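Local coordinates for protein NUDIX hydrolase (Alicyclobacillus acidocaldarius subsp. acidocaldarius, PDB 3QSJ) that is probably a metal-dependent Nudix hydrolase that cleaves phosphorus-containing acid anhydrides, and binds calcium in the crystal, at residues A11-I16 / W89-R94; R183-R188 / A202-L207. All blocks are in the same frame, centred on the assembly; numbering follows the deposited sequence.

Contact 1 of 2, residues A11-I16 / W89-R94; sequences ATLVVI and WLLAVR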
ATOM      1  N   ALA A  11      -5.851  -4.914  -1.998  1.00 16.74           N
ATOM      2  CA  ALA A  11      -4.856  -4.774  -0.925  1.00 14.97           C
ATOM      3  C   ALA A  11      -4.311  -3.412  -0.948  1.00 15.26           C
ATOM      4  O   ALA A  11      -4.291  -2.719  -1.990  1.00 17.30           O
ATOM      5  CB  ALA A  11      -3.710  -5.772  -1.092  1.00 16.51           C
ATOM      6  N   THR A  12      -3.881  -2.995   0.229  1.00 13.95           N
ATOM      7  CA  THR A  12      -3.379  -1.656   0.472  1.00 13.68           C
ATOM      8  C   THR A  12      -2.083  -1.727   1.261  1.00 16.64           C
ATOM      9  O   THR A  12      -1.980  -2.518   2.200  1.00 16.32           O
ATOM     10  CB  THR A  12      -4.457  -0.868   1.247  1.00 19.70           C
ATOM     11  OG1 THR A  12      -5.624  -0.798   0.425  1.00 23.48           O
ATOM     12  CG2 THR A  12      -4.027   0.559   1.474  1.00 23.12           C
ATOM     13  N   LEU A  13      -1.163  -0.800   0.958  1.00 14.70           N
ATOM     14  CA  LEU A  13       0.135  -0.752   1.639  1.00 13.31           C
ATOM     15  C   LEU A  13       0.248   0.518   2.430  1.00 16.11           C
ATOM     16  O   LEU A  13       0.111   1.629   1.903  1.00 15.56           O
ATOM     17  CB  LEU A  13       1.314  -0.840   0.647  1.00 12.02           C
ATOM     18  CG  LEU A  13       2.674  -1.141   1.295  1.00 17.41           C
ATOM     19  CD1 LEU A  13       2.609  -2.459   2.089  1.00 15.53           C
ATOM     20  CD2 LEU A  13       3.779  -1.157   0.196  1.00 17.63           C
ATOM     21  N   VAL A  14       0.589   0.357   3.726  1.00 12.94           N
ATOM     22  CA  VAL A  14       0.720   1.469   4.654  1.00 12.97           C
ATOM     23  C   VAL A  14       2.222   1.574   4.844  1.00 16.30           C
ATOM     24  O   VAL A  14       2.824   0.726   5.541  1.00 15.31           O
ATOM     25  CB  VAL A  14      -0.030   1.169   5.975  1.00 14.95           C
ATOM     26  CG1 VAL A  14       0.064   2.367   6.944  1.00 16.18           C
ATOM     27  CG2 VAL A  14      -1.500   0.803   5.702  1.00 14.96           C
ATOM     28  N   VAL A  15       2.822   2.581   4.208  1.00 15.37           N
ATOM     29  CA  VAL A  15       4.294   2.754   4.244  1.00 15.81           C
ATOM     30  C   VAL A  15       4.585   3.838   5.262  1.00 17.60           C
ATOM     31  O   VAL A  15       4.145   4.988   5.107  1.00 16.49           O
ATOM     32  CB  VAL A  15       4.835   3.126   2.837  1.00 18.45           C
ATOM     33  CG1 VAL A  15       6.370   3.159   2.842  1.00 17.37           C
ATOM     34  CG2 VAL A  15       4.318   2.148   1.764  1.00 18.06           C
ATOM     35  N   ILE A  16       5.349   3.492   6.280  1.00 15.03           N
ATOM     36  CA  ILE A  16       5.649   4.438   7.365  1.00 13.62           C
ATOM     37  C   ILE A  16       7.106   4.714   7.642  1.00 18.43           C
ATOM     38  O   ILE A  16       7.982   3.991   7.186  1.00 17.39           O
ATOM     39  CB  ILE A  16       5.028   3.894   8.693  1.00 15.49           C
ATOM     40  CG1 ILE A  16       5.752   2.588   9.187  1.00 15.44           C
ATOM     41  CG2 ILE A  16       3.512   3.756   8.589  1.00 15.96           C
ATOM     42  CD1 ILE A  16       5.272   2.104  10.642  1.00 19.49           C
ATOM     43  N   TRP A  89       7.908   3.900  -6.415  1.00 19.91           N
ATOM     44  CA  TRP A  89       8.954   3.199  -5.646  1.00 19.75           C
ATOM     45  C   TRP A  89       8.539   1.721  -5.544  1.00 19.90           C
ATOM     46  O   TRP A  89       7.378   1.421  -5.183  1.00 16.76           O
ATOM     47  CB  TRP A  89       9.119   3.771  -4.217  1.00 19.55           C
ATOM     48  CG  TRP A  89       9.721   5.165  -4.203  1.00 20.36           C
ATOM     49  CD1 TRP A  89       9.052   6.343  -4.358  1.00 23.60           C
ATOM     50  CD2 TRP A  89      11.095   5.517  -3.977  1.00 20.88           C
ATOM     51  NE1 TRP A  89       9.935   7.400  -4.361  1.00 24.48           N
ATOM     52  CE2 TRP A  89      11.198   6.923  -4.134  1.00 25.43           C
ATOM     53  CE3 TRP A  89      12.270   4.772  -3.779  1.00 24.22           C
ATOM     54  CZ2 TRP A  89      12.418   7.607  -3.997  1.00 26.39           C
ATOM     55  CZ3 TRP A  89      13.457   5.451  -3.585  1.00 26.24           C
ATOM     56  CH2 TRP A  89      13.518   6.852  -3.659  1.00 27.47           C
ATOM     57  N   LEU A  90       9.508   0.822  -5.757  1.00 17.70           N
ATOM     58  CA  LEU A  90       9.299  -0.612  -5.531  1.00 19.79           C
ATOM     59  C   LEU A  90       9.893  -0.894  -4.229  1.00 22.40           C
ATOM     60  O   LEU A  90      11.128  -0.773  -4.060  1.00 21.31           O
ATOM     61  CB  LEU A  90      10.006  -1.514  -6.561  1.00 21.44           C
ATOM     62  CG  LEU A  90       9.227  -1.902  -7.776  1.00 24.12           C
ATOM     63  CD1 LEU A  90      10.140  -2.514  -8.849  1.00 24.60           C
ATOM     64  CD2 LEU A  90       8.069  -2.834  -7.432  1.00 19.63           C
ATOM     65  N   LEU A  91       9.048  -1.262  -3.276  0.52 17.51           N
ATOM     66  CA  LEU A  91       9.464  -1.584  -1.920  0.52 16.38           C
ATOM     67  C   LEU A  91       9.764  -3.047  -1.782  0.52 19.14           C
ATOM     68  O   LEU A  91       9.182  -3.884  -2.493  0.52 17.84           O
ATOM     69  CB  LEU A  91       8.351  -1.244  -0.917  0.52 17.27           C
ATOM     70  CG  LEU A  91       8.264   0.233  -0.509  0.52 22.35           C
ATOM     71  CD1 LEU A  91       7.992   1.084  -1.655  0.52 20.59           C
ATOM     72  CD2 LEU A  91       7.202   0.425   0.427  0.52 23.85           C
ATOM     73  N   ALA A  92      10.650  -3.360  -0.806  1.00 16.24           N
ATOM     74  CA  ALA A  92      10.944  -4.768  -0.420  1.00 15.44           C
ATOM     75  C   ALA A  92      11.385  -5.655  -1.581  1.00 19.69           C
ATOM     76  O   ALA A  92      11.109  -6.843  -1.579  1.00 22.08           O
ATOM     77  CB  ALA A  92       9.702  -5.392   0.260  1.00 15.44           C
ATOM     78  N   VAL A  93      12.172  -5.117  -2.475  1.00 14.77           N
ATOM     79  CA  VAL A  93      12.722  -5.922  -3.591  1.00 13.15           C
ATOM     80  C   VAL A  93      14.160  -6.329  -3.240  1.00 18.34           C
ATOM     81  O   VAL A  93      14.934  -5.509  -2.671  1.00 17.23           O
ATOM     82  CB  VAL A  93      12.617  -5.150  -4.932  1.00 17.38           C
ATOM     83  CG1 VAL A  93      13.404  -5.832  -6.077  1.00 19.24           C
ATOM     84  CG2 VAL A  93      11.138  -4.998  -5.336  1.00 16.61           C
ATOM     85  N   ARG A  94      14.543  -7.574  -3.642  1.00 15.19           N
ATOM     86  CA  ARG A  94      15.931  -8.017  -3.451  1.00 16.56           C
ATOM     87  C   ARG A  94      16.283  -9.062  -4.506  1.00 19.33           C
ATOM     88  O   ARG A  94      15.390  -9.602  -5.167  1.00 18.28           O
ATOM     89  CB  ARG A  94      16.054  -8.665  -2.049  1.00 16.40           C
ATOM     90  CG  ARG A  94      15.005  -9.739  -1.791  1.00 19.22           C
ATOM     91  CD  ARG A  94      15.427 -10.589  -0.601  1.00 18.37           C
ATOM     92  NE  ARG A  94      16.357 -11.608  -1.066  1.00 17.98           N
ATOM     93  CZ  ARG A  94      16.745 -12.630  -0.322  1.00 21.93           C
ATOM     94  NH1 ARG A  94      16.250 -12.792   0.906  1.00 21.43           N
ATOM     95  NH2 ARG A  94      17.591 -13.528  -0.811  1.00 20.28           N
TER
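L91 plugs a single methyl group, CD2, into the surface offered by L13 and V15, two alternate residues of strand 7-18. V15 meets it tip to tip: its CG2 lies 3.6 Å from CD2 of L91, and its CG1 stands 3.7 Å from that same CD2. With CG1 anti to the backbone N (chi1 -174°) and CG2 anti to the carbonyl carbon, both methyls of V15 can reach L91. L13 approaches differently, its side chain slanting across that of L91 with CD2 of L13 at 3.8 Å from CD2 of L91. Three methyls thus close on one, all in buried residues, and no hydrogen bond crosses the interface. The side chains alone bridge the gap between the backbones, V15 and L91 being 9.1 Å from CA to CA. L91 is modelled in two conformers, and this exact fit belongs to one of them. The loose side begins immediately beyond, where the chain after L91 bends through a left-handed conformation at the partly exposed A92 toward the partly exposed R94, whose guanidinium makes a cation-pi contact with F61. The example illustrates how the segment following a Nudix helix is tied to the central sheet. Helix 72-87, carrying the calcium ligands E82 and E86, supplies L80, which touches both L13 and L91; the side chain of L13 is about 7 Å from that of E82. Strand 151-160, parallel to strand 7-18, adds F157 against L13 and C159 against L91, while L27 of strand 24-31 packs on V15.

Contact 2 of 2, residues R183-R188 / A202-L207; sequences RDMLTR and AVLKAL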
ATOM      1  N   ARG A 183      -1.043  11.890  12.722  1.00 28.45           N
ATOM      2  CA  ARG A 183      -1.875  12.790  13.563  1.00 29.30           C
ATOM      3  C   ARG A 183      -2.522  13.935  12.740  1.00 38.13           C
ATOM      4  O   ARG A 183      -3.730  14.219  12.904  1.00 39.71           O
ATOM      5  CB  ARG A 183      -1.004  13.356  14.698  1.00 31.93           C
ATOM      6  CG  ARG A 183      -1.781  13.860  15.905  1.00 43.51           C
ATOM      7  CD  ARG A 183      -0.833  14.345  16.997  1.00 50.71           C
ATOM      8  NE  ARG A 183       0.050  13.282  17.491  1.00 57.53           N
ATOM      9  CZ  ARG A 183      -0.207  12.523  18.554  1.00 78.40           C
ATOM     10  NH1 ARG A 183       0.653  11.584  18.928  1.00 69.28           N
ATOM     11  NH2 ARG A 183      -1.329  12.695  19.249  1.00 61.72           N
ATOM     12  N   ASP A 184      -1.704  14.612  11.893  1.00 36.42           N
ATOM     13  CA  ASP A 184      -2.092  15.730  11.008  1.00 37.94           C
ATOM     14  C   ASP A 184      -3.257  15.292  10.122  1.00 40.70           C
ATOM     15  O   ASP A 184      -4.298  15.942  10.086  1.00 41.83           O
ATOM     16  CB  ASP A 184      -0.918  16.125  10.063  1.00 39.94           C
ATOM     17  CG  ASP A 184       0.073  17.193  10.513  1.00 49.41           C
ATOM     18  OD1 ASP A 184       0.226  17.384  11.739  1.00 49.61           O
ATOM     19  OD2 ASP A 184       0.764  17.779   9.624  1.00 50.56           O
HETATM   20  N   MSE A 185      -3.071  14.168   9.417  1.00 30.74           N
HETATM   21  CA  MSE A 185      -4.041  13.627   8.479  1.00 26.81           C
HETATM   22  C   MSE A 185      -5.326  13.200   9.176  1.00 30.22           C
HETATM   23  O   MSE A 185      -6.422  13.532   8.722  1.00 30.06           O
HETATM   24  CB  MSE A 185      -3.436  12.448   7.730  1.00 26.04           C
HETATM   25  CG  MSE A 185      -4.290  12.023   6.574  1.00 31.06           C
HETATM   26 SE   MSE A 185      -4.838  13.511   5.454  0.59 39.05          SE
HETATM   27  CE  MSE A 185      -3.269  13.899   4.642  1.00 34.59           C
ATOM     28  N   LEU A 186      -5.187  12.552  10.312  1.00 26.59           N
ATOM     29  CA  LEU A 186      -6.333  12.128  11.120  1.00 30.04           C
ATOM     30  C   LEU A 186      -7.228  13.312  11.492  1.00 34.72           C
ATOM     31  O   LEU A 186      -8.439  13.239  11.306  1.00 35.44           O
ATOM     32  CB  LEU A 186      -5.870  11.388  12.408  1.00 30.69           C
ATOM     33  CG  LEU A 186      -7.008  10.798  13.279  1.00 37.51           C
ATOM     34  CD1 LEU A 186      -7.957   9.888  12.460  1.00 37.27           C
ATOM     35  CD2 LEU A 186      -6.468  10.072  14.462  1.00 37.90           C
ATOM     36  N   THR A 187      -6.627  14.413  12.000  1.00 34.09           N
ATOM     37  CA  THR A 187      -7.341  15.605  12.429  1.00 35.79           C
ATOM     38  C   THR A 187      -8.090  16.204  11.246  1.00 40.73           C
ATOM     39  O   THR A 187      -9.272  16.545  11.378  1.00 41.81           O
ATOM     40  CB  THR A 187      -6.356  16.549  13.136  1.00 42.30           C
ATOM     41  OG1 THR A 187      -5.875  15.871  14.303  1.00 41.66           O
ATOM     42  CG2 THR A 187      -6.974  17.883  13.512  1.00 40.71           C
ATOM     43  N   ARG A 188      -7.449  16.186  10.053  1.00 35.53           N
ATOM     44  CA  ARG A 188      -8.048  16.721   8.837  1.00 34.86           C
ATOM     45  C   ARG A 188      -9.252  15.928   8.391  1.00 36.77           C
ATOM     46  O   ARG A 188     -10.191  16.520   7.879  1.00 39.11           O
ATOM     47  CB  ARG A 188      -7.021  16.863   7.728  1.00 39.55           C
ATOM     48  CG  ARG A 188      -5.999  17.936   8.077  1.00 51.36           C
ATOM     49  CD  ARG A 188      -5.228  18.360   6.867  1.00 51.12           C
ATOM     50  NE  ARG A 188      -6.080  19.128   5.963  1.00 53.96           N
ATOM     51  CZ  ARG A 188      -5.787  19.367   4.693  1.00 70.11           C
ATOM     52  NH1 ARG A 188      -4.663  18.894   4.162  1.00 46.97           N
ATOM     53  NH2 ARG A 188      -6.616  20.075   3.938  1.00 63.79           N
ATOM     54  N   ALA A 202      -9.037   4.136  10.800  1.00 24.75           N
ATOM     55  CA  ALA A 202      -8.650   3.176  11.838  1.00 25.84           C
ATOM     56  C   ALA A 202      -7.129   2.899  11.760  1.00 23.49           C
ATOM     57  O   ALA A 202      -6.477   2.823  12.804  1.00 24.58           O
ATOM     58  CB  ALA A 202      -9.495   1.912  11.712  1.00 27.60           C
ATOM     59  N   VAL A 203      -6.526   2.917  10.551  1.00 18.43           N
ATOM     60  CA  VAL A 203      -5.060   2.768  10.458  1.00 19.55           C
ATOM     61  C   VAL A 203      -4.370   3.999  11.034  1.00 23.03           C
ATOM     62  O   VAL A 203      -3.426   3.864  11.805  1.00 23.00           O
ATOM     63  CB  VAL A 203      -4.570   2.525   8.999  1.00 19.97           C
ATOM     64  CG1 VAL A 203      -3.015   2.605   8.890  1.00 19.59           C
ATOM     65  CG2 VAL A 203      -5.076   1.169   8.477  1.00 20.35           C
ATOM     66  N   LEU A 204      -4.841   5.207  10.669  1.00 22.68           N
ATOM     67  CA  LEU A 204      -4.243   6.444  11.197  1.00 23.46           C
ATOM     68  C   LEU A 204      -4.299   6.531  12.710  1.00 26.67           C
ATOM     69  O   LEU A 204      -3.293   6.860  13.335  1.00 27.26           O
ATOM     70  CB  LEU A 204      -4.862   7.666  10.551  1.00 23.28           C
ATOM     71  CG  LEU A 204      -4.709   7.749   9.039  1.00 22.83           C
ATOM     72  CD1 LEU A 204      -5.686   8.780   8.510  1.00 23.67           C
ATOM     73  CD2 LEU A 204      -3.226   8.074   8.606  1.00 22.97           C
ATOM     74  N   LYS A 205      -5.430   6.148  13.316  1.00 25.01           N
ATOM     75  CA  LYS A 205      -5.550   6.146  14.780  1.00 25.75           C
ATOM     76  C   LYS A 205      -4.556   5.143  15.392  1.00 26.45           C
ATOM     77  O   LYS A 205      -3.956   5.448  16.441  1.00 25.99           O
ATOM     78  CB  LYS A 205      -6.968   5.759  15.238  1.00 29.44           C
ATOM     79  CG  LYS A 205      -8.048   6.759  14.927  1.00 28.56           C
ATOM     80  CD  LYS A 205      -9.405   6.212  15.422  1.00 37.63           C
ATOM     81  CE  LYS A 205     -10.542   7.159  15.131  1.00 53.20           C
ATOM     82  NZ  LYS A 205     -11.843   6.450  15.051  1.00 60.65           N
ATOM     83  N   ALA A 206      -4.361   3.961  14.731  1.00 24.14           N
ATOM     84  CA  ALA A 206      -3.429   2.918  15.230  1.00 24.94           C
ATOM     85  C   ALA A 206      -2.025   3.471  15.197  1.00 26.21           C
ATOM     86  O   ALA A 206      -1.281   3.307  16.146  1.00 25.04           O
ATOM     87  CB  ALA A 206      -3.510   1.644  14.378  1.00 26.01           C
ATOM     88  N   LEU A 207      -1.651   4.136  14.100  1.00 23.42           N
ATOM     89  CA  LEU A 207      -0.324   4.766  13.967  1.00 22.61           C
ATOM     90  C   LEU A 207      -0.101   5.892  15.009  1.00 27.69           C
ATOM     91  O   LEU A 207       0.984   5.996  15.596  1.00 27.52           O
ATOM     92  CB  LEU A 207      -0.204   5.348  12.561  1.00 21.07           C
ATOM     93  CG  LEU A 207      -0.075   4.320  11.417  1.00 20.17           C
ATOM     94  CD1 LEU A 207       0.048   5.050  10.073  1.00 21.50           C
ATOM     95  CD2 LEU A 207       1.107   3.367  11.655  1.00 22.72           C
TER
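L186 and K205 cross at about a right angle, so that the branched end of the leucine rests on the aliphatic root of the lysine. CD2 of L186 is 3.7 Å from CG of K205, and CD1 of L186 is 4.0 Å from that CG, so both branches share one methylene. Beyond CG the lysine chain runs extended, carrying its amine past the leucine on the solvent side. Deeper in, M185 (a selenomethionine) and L204 meet at a slant, CG of M185 lying 4.0 Å from CD1 of L204. Here CG of M185 is anti to the backbone N (chi1 -169°), while bends at the next two torsions lead the selenium end away from L204. CD1 of L186 also reaches CB of L204 at 4.3 Å, so the leucine bridges the inner and outer parts. This is the meeting of two sequence-adjacent helices, 182-190 and 198-209, whose local axes approach to 9.2 Å at 139° between their directions, nearer antiparallel than perpendicular. V26 and V28 of strand 24-31 lie beneath, touching L204 and M185 respectively. Two of the polar side chains find partners elsewhere: OG1 of T187 donates to O of R183 within its own helix, and R188 forms a salt bridge with E193. Without a hydrogen bond or ion pair between the two segments, their direct contact depends on hydrocarbon fit, with CG of K205 extending the apolar surface toward the exposed side.

How the contacts relate
The two contacts lie on different faces of the central mixed sheet, their centres 19 Å apart. Contact 1 uses L13 and V15 of strand 7-18 toward the side of helix 72-87, whereas the intervening V14 and the next residue I16 face helix 198-209 of contact 2. The layers join directly: CG1 of V14 is 3.6 Å from CG1 of V203, and CG2 of I16 is 3.9 Å from CD2 of L207. Along the chain contact 1 closes before contact 2 opens. Together they illustrate the alpha-beta-alpha sandwich of Nudix proteins, with contact 1 near the calcium site and contact 2 in the outer helical layer, away from it.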